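Local coordinates for oxetanocin-like protein (Pyrococcus furiosus, PDB 1XX7) that probably removes the phosphate from 2'-deoxyribonucleoside 5'-monophosphates as a metal-dependent HD-domain phosphohydrolase that works as a homodimer, at residues L52-K57 against I63-A68. Numbering follows the deposited sequence.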
loop_
_atom_site.group_PDB
_atom_site.type_symbol
_atom_site.label_atom_id
_atom_site.label_comp_id
_atom_site.label_asym_id
_atom_site.label_seq_id
_atom_site.Cartn_x
_atom_site.Cartn_y
_atom_site.Cartn_z
ATOM N N LEU A 52 9.657 -25.967 16.777
ATOM C CA LEU A 52 8.973 -27.215 17.111
ATOM C C LEU A 52 9.952 -28.401 17.146
ATOM O O LEU A 52 9.901 -29.192 18.071
ATOM C CB LEU A 52 7.792 -27.487 16.175
ATOM C CG LEU A 52 6.635 -26.453 16.094
ATOM C CD1 LEU A 52 5.712 -26.805 14.957
ATOM C CD2 LEU A 52 5.860 -26.341 17.328
ATOM N N ALA A 53 10.828 -28.515 16.146
ATOM C CA ALA A 53 11.896 -29.517 16.160
ATOM C C ALA A 53 12.619 -29.514 17.516
ATOM O O ALA A 53 12.819 -30.571 18.117
ATOM C CB ALA A 53 12.888 -29.264 15.023
ATOM N N GLU A 54 12.956 -28.331 18.027
ATOM C CA GLU A 54 13.643 -28.246 19.329
ATOM C C GLU A 54 12.797 -28.621 20.545
ATOM O O GLU A 54 13.275 -29.349 21.411
ATOM C CB GLU A 54 14.352 -26.902 19.492
ATOM C CG GLU A 54 15.553 -26.797 18.518
ATOM C CD GLU A 54 16.484 -28.102 18.534
ATOM O OE1 GLU A 54 17.206 -28.249 19.575
ATOM O OE2 GLU A 54 16.463 -28.952 17.523
ATOM N N GLU A 55 11.557 -28.161 20.594
ATOM C CA GLU A 55 10.581 -28.659 21.564
ATOM C C GLU A 55 10.415 -30.223 21.541
ATOM O O GLU A 55 10.273 -30.854 22.602
ATOM C CB GLU A 55 9.233 -27.972 21.332
ATOM C CG GLU A 55 8.090 -28.473 22.209
ATOM C CD GLU A 55 8.384 -28.350 23.720
ATOM O OE1 GLU A 55 9.084 -27.382 24.118
ATOM O OE2 GLU A 55 7.908 -29.221 24.498
ATOM N N LEU A 56 10.424 -30.818 20.338
ATOM C CA LEU A 56 10.297 -32.280 20.166
ATOM C C LEU A 56 11.534 -33.035 20.689
ATOM O O LEU A 56 11.416 -34.121 21.256
ATOM C CB LEU A 56 10.032 -32.635 18.686
ATOM C CG LEU A 56 8.581 -32.406 18.198
ATOM C CD1 LEU A 56 8.436 -32.547 16.732
ATOM C CD2 LEU A 56 7.596 -33.351 18.889
ATOM N N LYS A 57 12.708 -32.447 20.496
ATOM C CA LYS A 57 13.959 -32.998 20.986
ATOM C C LYS A 57 13.919 -33.077 22.512
ATOM O O LYS A 57 14.352 -34.072 23.089
ATOM C CB LYS A 57 15.124 -32.136 20.525
ATOM C CG LYS A 57 16.455 -32.827 20.440
ATOM C CD LYS A 57 17.606 -31.786 20.395
ATOM N N ILE A 63 14.216 -35.747 15.320
ATOM C CA ILE A 63 13.750 -35.255 14.035
ATOM C C ILE A 63 15.022 -35.107 13.243
ATOM O O ILE A 63 16.057 -34.739 13.805
ATOM C CB ILE A 63 13.012 -33.891 14.223
ATOM C CG1 ILE A 63 11.678 -34.096 14.972
ATOM C CG2 ILE A 63 12.795 -33.139 12.891
ATOM C CD1 ILE A 63 10.568 -34.857 14.191
ATOM N N ASP A 64 14.962 -35.428 11.957
ATOM C CA ASP A 64 15.977 -34.999 11.021
ATOM C C ASP A 64 15.758 -33.497 10.696
ATOM O O ASP A 64 14.998 -33.137 9.806
ATOM C CB ASP A 64 15.875 -35.868 9.773
ATOM C CG ASP A 64 16.932 -35.570 8.753
ATOM O OD1 ASP A 64 17.755 -34.648 8.924
ATOM O OD2 ASP A 64 16.947 -36.280 7.743
ATOM N N VAL A 65 16.430 -32.640 11.450
ATOM C CA VAL A 65 16.216 -31.221 11.403
ATOM C C VAL A 65 16.652 -30.628 10.085
ATOM O O VAL A 65 15.956 -29.784 9.542
ATOM C CB VAL A 65 16.893 -30.518 12.574
ATOM C CG1 VAL A 65 16.706 -28.971 12.474
ATOM C CG2 VAL A 65 16.320 -31.055 13.894
ATOM N N GLU A 66 17.780 -31.101 9.564
ATOM C CA GLU A 66 18.246 -30.711 8.264
ATOM C C GLU A 66 17.173 -30.908 7.227
ATOM O O GLU A 66 16.825 -29.938 6.510
ATOM C CB GLU A 66 19.480 -31.512 7.860
ATOM C CG GLU A 66 20.015 -31.132 6.532
ATOM C CD GLU A 66 21.328 -31.756 6.197
ATOM O OE1 GLU A 66 22.066 -32.173 7.110
ATOM O OE2 GLU A 66 21.633 -31.811 5.005
ATOM N N LYS A 67 16.641 -32.152 7.132
ATOM C CA LYS A 67 15.533 -32.408 6.214
ATOM C C LYS A 67 14.280 -31.541 6.451
ATOM O O LYS A 67 13.678 -31.066 5.501
ATOM C CB LYS A 67 15.145 -33.861 6.243
ATOM C CG LYS A 67 13.929 -34.209 5.346
ATOM C CD LYS A 67 13.550 -35.653 5.512
ATOM C CE LYS A 67 14.387 -36.544 4.633
ATOM N NZ LYS A 67 14.246 -37.968 5.073
ATOM N N ALA A 68 13.894 -31.348 7.695
ATOM C CA ALA A 68 12.719 -30.573 8.010
ATOM C C ALA A 68 12.848 -29.076 7.606
ATOM O O ALA A 68 11.888 -28.486 7.115
ATOM C CB ALA A 68 12.363 -30.733 9.463
#
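CB of A53 faces two branched side chains at once: CG2 of V65 at 4.0 Å and, more loosely, CG2 of I63 at 4.4 Å. One turn further along helix 38-58, L56 extends the apolar patch by laying its CD1 against the other arm of I63, with CG1 and CD1 of the isoleucine both 4.0 Å from that methyl; the two side chains meet at a slant. I63 can serve both neighbours because its arms diverge from CB: CG1 stands anti to the carbonyl carbon (chi1 -69°) and carries CD1 toward L56, while CG2 goes to A53. On the other flank E54 starts off away from residues 63-68, but a bend at chi2 (-48°) brings its carboxylate back across V65, with OE2 4.2 Å from CG2, a plain van der Waals touch.

Between I63 and V65, D64 is the N-cap of helix 65-74; its OD1 accepts from K67 N over 3.3 Å, nearly straight at 177° yet from well above the carboxylate plane. E124 of helix 123-145 takes the backbone N-H of D64, and I63 also packs on E124 and L127 of that helix, while Y169 and L170 touch L56. E54 packs on Y110 and V65 on E66 of the second subunit. This is a hydrophobic seam between consecutive helices joined by a short connection, part of the all-helical HD-domain fold; H41 lies near the start of helix 38-58, while H75 and D76 follow directly after the end of helix 65-74, and with D132 they bind the nickel ion.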